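1,3,6,8-tetrahydroxynaphthalene synthase (Streptomyces coelicolor, PDB 1U0M) builds 1,3,6,8-tetrahydroxynaphthalene for melanin and naphthoquinone biosynthesis by iteratively condensing five malonyl-CoA units and cyclising the resulting pentaketide. Local coordinates at residues L68-P71 with D75-K78; I230-D233 with G238-F241; I276-G281 with Y309-S314. One frame throughout, in Å; residues are numbered along the deposited sequence.

Contact 1 of 3, residues L68-P71 with D75-K78; sequences LEHP and DRNK
The guanidinium of Arg76 lies flat on one face of the His70 imidazole, the two centres 3.9 Å apart and the planes at 19°. NH1 does most of the touching: it sits above the middle of the ring, 3.4 Å from His70 CE1. The long arginine crosses the histidine at about a right angle and is bent at chi2 (83°), which turns its flat end back over the loop. Beside the stack the Pro71 ring packs on the aliphatic part of the arginine, Pro71 CD lying 3.5 Å from Arg76 CD, while Pro71 CB meets Asp75 CB at 3.8 Å. Two waters bridge the segments. One lies at the edge of the guanidinium, in its plane, where it accepts from Arg76 NE and can donate to Glu69 O; the other joins Pro71 O to Asp75 N, a backbone amide in the first turn of helix 73-99.

Further out, Arg76 NH2 donates to Tyr180 O, and the histidine rests on the loop residues Gln181 and Pro182. Asp75 also has a long ion pair with Lys78, one turn on in the same helix.

Arginine suits this place because it offers a flat face for the ring and in-plane N-H groups for water and a carbonyl at the same time. A cationic group so close over the imidazole would probably disfavour a positive charge on His70.

Contact 2 of 3, residues I230-D233 with G238-F241; sequences IMYD and GFHF
One face of the Tyr232 ring is covered by Phe239, whose CB sits 3.6 Å from the ring centroid and only 4° off the normal, a close CH-pi contact. The phenylalanine ring beyond it forms an offset stack with the tyrosine, centroids 4.9 Å apart and planes at 20°, Phe239 CD2 coming to 3.7 Å from Tyr232 CE1. At the edge of the tyrosine ring lie His240 O and Phe241 CA, both near its plane. The Phe241 ring presents its own edge to Tyr232 CD2, while its far end, CZ, meets Ile230 CG2 at 3.5 Å; with CG anti to the backbone N (chi1 -169°), the ring runs alongside the isoleucine.

These side chains decorate a beta hairpin. Tyr232 and Phe241 are an antiparallel non-hydrogen-bonded pair with their side chains on one face; Asp233 and His240, a hydrogen-bonded pair, turn theirs to the other. Asp233 N donates to His240 O at 2.7 Å, and His240 N to Asp233 O at 2.8 Å. Gly238 has backbone angles at which a CB would strike the preceding carbonyl, hence glycine.

Large aromatics suit the Tyr232 face, which faces the probable active-site pocket and the second subunit. Tyr232 OH is hydrogen-bonded to Cys114 O, and Phe239 stacks on Phe117 of the second subunit. Phe241 meets the ring of Phe196 steeply near Cys146, consistent with the paired gatekeeper phenylalanines of chalcone synthase-like enzymes.

Contact 3 of 3, residues I276-G281 with Y309-S314; sequences IVHAGG and YGNIAS
His278 and Asn311 meet at about a right angle, the planes of imidazole and amide being 86° apart. The amide carbon, Asn311 CG, lies in the plane of the ring, beyond the edge that carries CE1 and NE2. Asn311 OD1 is 3.4 Å from His278 CE1 and 3.6 Å from His278 NE2, and Asn311 ND2 flanks the same edge at 3.6 Å from CE1. Over one face of the imidazole stands the carbonyl of Ala313, its O 3.7 Å from His278 NE2. Both side chains have CG anti to the backbone N (chi1 167° in His278, -167° in Asn311), which sends each across the gap at the other.

An Asx turn fixes the amide: Asn311 OD1 accepts from Ala313 N at 2.9 Å, the donor lying in the carbonyl plane. Asn311 ND2 comes within 3.2 Å of Gly280 CA, so tightly that a CB on Gly280 would crowd ND2; glycine suits the position. If an alanine replaced Asn311, Ala313 N would probably lose its acceptor and the imidazole, without the amide at its edge, could turn more easily.

With Cys146 touching the histidine, the grouping is consistent with the Cys-His-Asn catalytic triad of type III polyketide synthases. His278 lies on strand 276-278, an edge strand of the large mixed sheet within this chain, next to strand 337-342, where its backbone hydrogen-bonds to Ala339, and its ring touches Val316 of helix 315-326. Asn311 belongs to the loop joining helices 300-308 and 315-326, hydrogen-bonded through its backbone to Leu195 and Gly197.

In the fold
Contacts 2 and 3 approach the probable catalytic Cys146 from different parts of the fold: the side chain of His278 is about 3 Å from that of Cys146, and that of Phe241 about 5 Å from it, although the contact centres are about 17 Å apart and their nearest atoms about 7 Å. Glycerol by Phe241 and polyethylene glycol near Tyr232 and Ala313, probably from the crystallisation liquor, may mark a pocket in this region. Contact 1 lies at the surface, its centre about 24 Å from that of contact 3; from contact 2 its centre is about 16 Å and its nearest atoms about 5 Å. Gln181, touched by both His70 and His240, links contacts 1 and 2 indirectly.

Contact 1 of 3, residues L68-P71 with D75-K78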
loop_
_atom_site.group_PDB
_atom_site.type_symbol
_atom_site.label_atom_id
_atom_site.label_comp_id
_atom_site.label_asym_id
_atom_site.label_seq_id
_atom_site.Cartn_x
_atom_site.Cartn_y
_atom_site.Cartn_z
ATOM N N LEU A 68 -14.480 11.880 -20.652
ATOM C CA LEU A 68 -14.305 11.132 -21.900
ATOM C C LEU A 68 -12.984 11.513 -22.579
ATOM O O LEU A 68 -12.425 10.759 -23.379
ATOM C CB LEU A 68 -15.469 11.400 -22.843
ATOM C CG LEU A 68 -16.831 10.771 -22.534
ATOM C CD1 LEU A 68 -17.845 11.283 -23.557
ATOM C CD2 LEU A 68 -16.750 9.250 -22.584
ATOM N N GLU A 69 -12.483 12.693 -22.241
ATOM C CA GLU A 69 -11.225 13.175 -22.791
ATOM C C GLU A 69 -10.066 12.644 -21.958
ATOM O O GLU A 69 -10.202 12.396 -20.756
ATOM C CB GLU A 69 -11.186 14.709 -22.773
ATOM C CG GLU A 69 -12.264 15.373 -23.600
ATOM C CD GLU A 69 -12.162 15.036 -25.079
ATOM O OE1 GLU A 69 -13.078 15.416 -25.848
ATOM O OE2 GLU A 69 -11.164 14.397 -25.476
ATOM N N HIS A 70 -8.924 12.454 -22.597
ATOM C CA HIS A 70 -7.764 11.995 -21.860
ATOM C C HIS A 70 -6.658 13.029 -22.029
ATOM O O HIS A 70 -5.973 13.055 -23.048
ATOM C CB HIS A 70 -7.309 10.615 -22.344
ATOM C CG HIS A 70 -6.337 9.955 -21.417
ATOM N ND1 HIS A 70 -6.219 8.586 -21.309
ATOM C CD2 HIS A 70 -5.417 10.479 -20.573
ATOM C CE1 HIS A 70 -5.270 8.295 -20.438
ATOM N NE2 HIS A 70 -4.766 9.427 -19.978
ATOM N N PRO A 71 -6.501 13.919 -21.030
ATOM C CA PRO A 71 -5.503 14.998 -20.990
ATOM C C PRO A 71 -4.124 14.509 -20.579
ATOM O O PRO A 71 -3.212 15.310 -20.361
ATOM C CB PRO A 71 -6.083 15.952 -19.957
ATOM C CG PRO A 71 -6.671 14.981 -18.950
ATOM C CD PRO A 71 -7.395 13.994 -19.857
ATOM N N ASP A 75 -2.113 15.036 -15.947
ATOM C CA ASP A 75 -3.279 15.874 -15.652
ATOM C C ASP A 75 -4.387 15.074 -14.956
ATOM O O ASP A 75 -5.034 15.562 -14.033
ATOM C CB ASP A 75 -3.825 16.534 -16.935
ATOM C CG ASP A 75 -2.976 17.730 -17.393
ATOM O OD1 ASP A 75 -1.945 18.018 -16.732
ATOM O OD2 ASP A 75 -3.339 18.377 -18.413
ATOM N N ARG A 76 -4.595 13.838 -15.395
ATOM C CA ARG A 76 -5.606 12.968 -14.795
ATOM C C ARG A 76 -5.271 12.826 -13.306
ATOM O O ARG A 76 -6.116 13.020 -12.444
ATOM C CB ARG A 76 -5.569 11.575 -15.460
ATOM C CG ARG A 76 -6.916 11.020 -15.946
ATOM C CD ARG A 76 -7.253 11.579 -17.302
ATOM N NE ARG A 76 -8.449 11.042 -17.958
ATOM C CZ ARG A 76 -8.630 9.770 -18.334
ATOM N NH1 ARG A 76 -7.711 8.847 -18.107
ATOM N NH2 ARG A 76 -9.719 9.434 -19.017
ATOM N N ASN A 77 -4.023 12.491 -12.999
ATOM C CA ASN A 77 -3.643 12.307 -11.605
ATOM C C ASN A 77 -3.744 13.610 -10.802
ATOM O O ASN A 77 -3.955 13.583 -9.585
ATOM C CB ASN A 77 -2.234 11.724 -11.514
ATOM C CG ASN A 77 -2.048 10.873 -10.283
ATOM O OD1 ASN A 77 -2.626 9.791 -10.173
ATOM N ND2 ASN A 77 -1.256 11.361 -9.338
ATOM N N LYS A 78 -3.585 14.746 -11.483
ATOM C CA LYS A 78 -3.721 16.044 -10.824
ATOM C C LYS A 78 -5.194 16.153 -10.414
ATOM O O LYS A 78 -5.512 16.534 -9.289
ATOM C CB LYS A 78 -3.368 17.191 -11.780
ATOM C CG LYS A 78 -2.104 17.967 -11.411
ATOM C CD LYS A 78 -0.858 17.257 -11.889
ATOM C CE LYS A 78 -0.537 17.638 -13.319
ATOM N NZ LYS A 78 0.026 19.016 -13.428
HETATM O O HOH W 1 -10.206 12.951 -17.639
HETATM O O HOH W 2 -1.526 15.133 -18.527
#

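Contact 2 of 3, residues I230-D233 with G238-F241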
loop_
_atom_site.group_PDB
_atom_site.type_symbol
_atom_site.label_atom_id
_atom_site.label_comp_id
_atom_site.label_asym_id
_atom_site.label_seq_id
_atom_site.Cartn_x
_atom_site.Cartn_y
_atom_site.Cartn_z
ATOM N N ILE A 230 -7.384 -10.154 -12.696
ATOM C CA ILE A 230 -7.951 -8.838 -12.377
ATOM C C ILE A 230 -6.727 -7.977 -12.061
ATOM O O ILE A 230 -6.223 -7.961 -10.939
ATOM C CB ILE A 230 -8.896 -8.892 -11.172
ATOM C CG1 ILE A 230 -9.864 -10.077 -11.322
ATOM C CG2 ILE A 230 -9.690 -7.592 -11.100
ATOM C CD1 ILE A 230 -10.897 -10.205 -10.215
ATOM N N MET A 231 -6.247 -7.265 -13.072
ATOM C CA MET A 231 -5.029 -6.484 -12.927
ATOM C C MET A 231 -4.970 -5.191 -13.719
ATOM O O MET A 231 -5.840 -4.875 -14.527
ATOM C CB MET A 231 -3.851 -7.332 -13.392
ATOM C CG MET A 231 -3.900 -7.559 -14.909
ATOM S SD MET A 231 -2.669 -8.699 -15.520
ATOM C CE MET A 231 -1.184 -7.627 -15.500
ATOM N N TYR A 232 -3.876 -4.480 -13.499
ATOM C CA TYR A 232 -3.614 -3.237 -14.188
ATOM C C TYR A 232 -2.453 -3.394 -15.169
ATOM O O TYR A 232 -1.467 -4.039 -14.860
ATOM C CB TYR A 232 -3.222 -2.147 -13.172
ATOM C CG TYR A 232 -4.343 -1.270 -12.666
ATOM C CD1 TYR A 232 -4.190 -0.543 -11.488
ATOM C CD2 TYR A 232 -5.534 -1.139 -13.371
ATOM C CE1 TYR A 232 -5.189 0.300 -11.024
ATOM C CE2 TYR A 232 -6.550 -0.302 -12.920
ATOM C CZ TYR A 232 -6.366 0.422 -11.742
ATOM O OH TYR A 232 -7.335 1.292 -11.295
ATOM N N ASP A 233 -2.594 -2.841 -16.362
ATOM C CA ASP A 233 -1.476 -2.782 -17.311
ATOM C C ASP A 233 -1.064 -1.322 -17.049
ATOM O O ASP A 233 -1.900 -0.427 -17.145
ATOM C CB ASP A 233 -1.955 -2.920 -18.762
ATOM C CG ASP A 233 -1.699 -4.319 -19.349
ATOM O OD1 ASP A 233 -2.255 -4.615 -20.426
ATOM O OD2 ASP A 233 -0.950 -5.115 -18.750
ATOM N N GLY A 238 -1.416 5.698 -18.218
ATOM C CA GLY A 238 -1.947 5.458 -16.897
ATOM C C GLY A 238 -2.252 4.007 -16.639
ATOM O O GLY A 238 -1.552 3.120 -17.124
ATOM N N PHE A 239 -3.315 3.770 -15.881
ATOM C CA PHE A 239 -3.700 2.419 -15.531
ATOM C C PHE A 239 -4.793 1.874 -16.432
ATOM O O PHE A 239 -5.878 2.459 -16.532
ATOM C CB PHE A 239 -4.163 2.371 -14.068
ATOM C CG PHE A 239 -3.127 2.849 -13.091
ATOM C CD1 PHE A 239 -1.771 2.621 -13.329
ATOM C CD2 PHE A 239 -3.499 3.508 -11.923
ATOM C CE1 PHE A 239 -0.810 3.044 -12.422
ATOM C CE2 PHE A 239 -2.547 3.933 -11.012
ATOM C CZ PHE A 239 -1.198 3.703 -11.257
ATOM N N HIS A 240 -4.485 0.758 -17.090
ATOM C CA HIS A 240 -5.426 0.079 -17.971
ATOM C C HIS A 240 -5.903 -1.179 -17.236
ATOM O O HIS A 240 -5.127 -2.094 -16.961
ATOM C CB HIS A 240 -4.753 -0.313 -19.303
ATOM C CG HIS A 240 -4.348 0.854 -20.147
ATOM N ND1 HIS A 240 -3.429 1.796 -19.727
ATOM C CD2 HIS A 240 -4.705 1.212 -21.405
ATOM C CE1 HIS A 240 -3.236 2.679 -20.693
ATOM N NE2 HIS A 240 -3.999 2.347 -21.721
ATOM N N PHE A 241 -7.186 -1.205 -16.918
ATOM C CA PHE A 241 -7.781 -2.309 -16.192
ATOM C C PHE A 241 -8.068 -3.533 -17.065
ATOM O O PHE A 241 -8.703 -3.428 -18.112
ATOM C CB PHE A 241 -9.079 -1.835 -15.528
ATOM C CG PHE A 241 -9.642 -2.813 -14.548
ATOM C CD1 PHE A 241 -8.898 -3.208 -13.440
ATOM C CD2 PHE A 241 -10.914 -3.348 -14.728
ATOM C CE1 PHE A 241 -9.413 -4.124 -12.519
ATOM C CE2 PHE A 241 -11.435 -4.271 -13.804
ATOM C CZ PHE A 241 -10.684 -4.652 -12.706
#

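Contact 3 of 3, residues I276-G281 with Y309-S314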
loop_
_atom_site.group_PDB
_atom_site.type_symbol
_atom_site.label_atom_id
_atom_site.label_comp_id
_atom_site.label_asym_id
_atom_site.label_seq_id
_atom_site.Cartn_x
_atom_site.Cartn_y
_atom_site.Cartn_z
ATOM N N ILE A 276 -22.757 -8.980 3.403
ATOM C CA ILE A 276 -22.287 -7.748 2.775
ATOM C C ILE A 276 -21.001 -8.063 2.011
ATOM O O ILE A 276 -19.898 -7.826 2.506
ATOM C CB ILE A 276 -22.000 -6.660 3.835
ATOM C CG1 ILE A 276 -23.273 -6.359 4.632
ATOM C CG2 ILE A 276 -21.490 -5.396 3.166
ATOM C CD1 ILE A 276 -24.408 -5.808 3.800
ATOM N N VAL A 277 -21.152 -8.610 0.808
ATOM C CA VAL A 277 -20.006 -8.975 -0.009
ATOM C C VAL A 277 -19.919 -8.144 -1.284
ATOM O O VAL A 277 -20.939 -7.793 -1.873
ATOM C CB VAL A 277 -20.065 -10.457 -0.414
ATOM C CG1 VAL A 277 -20.468 -11.297 0.776
ATOM C CG2 VAL A 277 -21.037 -10.648 -1.559
ATOM N N HIS A 278 -18.696 -7.838 -1.709
ATOM C CA HIS A 278 -18.500 -7.061 -2.920
ATOM C C HIS A 278 -18.029 -7.904 -4.090
ATOM O O HIS A 278 -16.999 -8.575 -4.024
ATOM C CB HIS A 278 -17.496 -5.927 -2.703
ATOM C CG HIS A 278 -17.019 -5.302 -3.980
ATOM N ND1 HIS A 278 -17.879 -4.931 -4.991
ATOM C CD2 HIS A 278 -15.773 -5.011 -4.422
ATOM C CE1 HIS A 278 -17.182 -4.442 -6.002
ATOM N NE2 HIS A 278 -15.903 -4.480 -5.682
ATOM N N ALA A 279 -18.804 -7.847 -5.163
ATOM C CA ALA A 279 -18.497 -8.560 -6.389
ATOM C C ALA A 279 -18.869 -7.601 -7.519
ATOM O O ALA A 279 -19.901 -6.926 -7.457
ATOM C CB ALA A 279 -19.321 -9.843 -6.474
ATOM N N GLY A 280 -18.018 -7.529 -8.537
ATOM C CA GLY A 280 -18.280 -6.641 -9.653
ATOM C C GLY A 280 -19.451 -7.085 -10.507
ATOM O O GLY A 280 -19.397 -8.127 -11.155
ATOM N N GLY A 281 -20.515 -6.292 -10.512
ATOM C CA GLY A 281 -21.678 -6.636 -11.304
ATOM C C GLY A 281 -22.440 -7.800 -10.704
ATOM O O GLY A 281 -21.833 -8.711 -10.145
ATOM N N TYR A 309 -24.727 3.215 -7.777
ATOM C CA TYR A 309 -23.419 3.850 -7.869
ATOM C C TYR A 309 -22.509 3.175 -8.884
ATOM O O TYR A 309 -21.587 3.792 -9.418
ATOM C CB TYR A 309 -22.744 3.832 -6.486
ATOM C CG TYR A 309 -23.456 4.648 -5.421
ATOM C CD1 TYR A 309 -23.213 4.423 -4.064
ATOM C CD2 TYR A 309 -24.353 5.658 -5.769
ATOM C CE1 TYR A 309 -23.846 5.189 -3.079
ATOM C CE2 TYR A 309 -24.990 6.429 -4.799
ATOM C CZ TYR A 309 -24.732 6.190 -3.458
ATOM O OH TYR A 309 -25.355 6.959 -2.501
ATOM N N GLY A 310 -22.777 1.907 -9.154
ATOM C CA GLY A 310 -21.945 1.167 -10.077
ATOM C C GLY A 310 -20.863 0.541 -9.233
ATOM O O GLY A 310 -20.975 0.497 -8.009
ATOM N N ASN A 311 -19.810 0.052 -9.867
ATOM C CA ASN A 311 -18.732 -0.546 -9.110
ATOM C C ASN A 311 -17.772 0.551 -8.685
ATOM O O ASN A 311 -17.023 1.092 -9.505
ATOM C CB ASN A 311 -17.988 -1.570 -9.950
ATOM C CG ASN A 311 -17.075 -2.416 -9.121
ATOM O OD1 ASN A 311 -16.475 -1.933 -8.147
ATOM N ND2 ASN A 311 -16.950 -3.690 -9.489
ATOM N N ILE A 312 -17.798 0.876 -7.398
ATOM C CA ILE A 312 -16.940 1.909 -6.866
ATOM C C ILE A 312 -15.771 1.295 -6.100
ATOM O O ILE A 312 -15.343 1.811 -5.062
ATOM C CB ILE A 312 -17.741 2.861 -5.970
ATOM C CG1 ILE A 312 -18.383 2.100 -4.809
ATOM C CG2 ILE A 312 -18.850 3.480 -6.770
ATOM C CD1 ILE A 312 -19.114 2.992 -3.854
ATOM N N ALA A 313 -15.263 0.188 -6.640
ATOM C CA ALA A 313 -14.132 -0.538 -6.083
ATOM C C ALA A 313 -14.181 -0.779 -4.582
ATOM O O ALA A 313 -15.201 -1.192 -4.042
ATOM C CB ALA A 313 -12.833 0.170 -6.446
ATOM N N SER A 314 -13.060 -0.502 -3.921
ATOM C CA SER A 314 -12.902 -0.705 -2.490
ATOM C C SER A 314 -14.031 -0.138 -1.638
ATOM O O SER A 314 -14.283 -0.624 -0.538
ATOM C CB SER A 314 -11.560 -0.120 -2.024
ATOM O OG SER A 314 -11.516 1.298 -2.156
#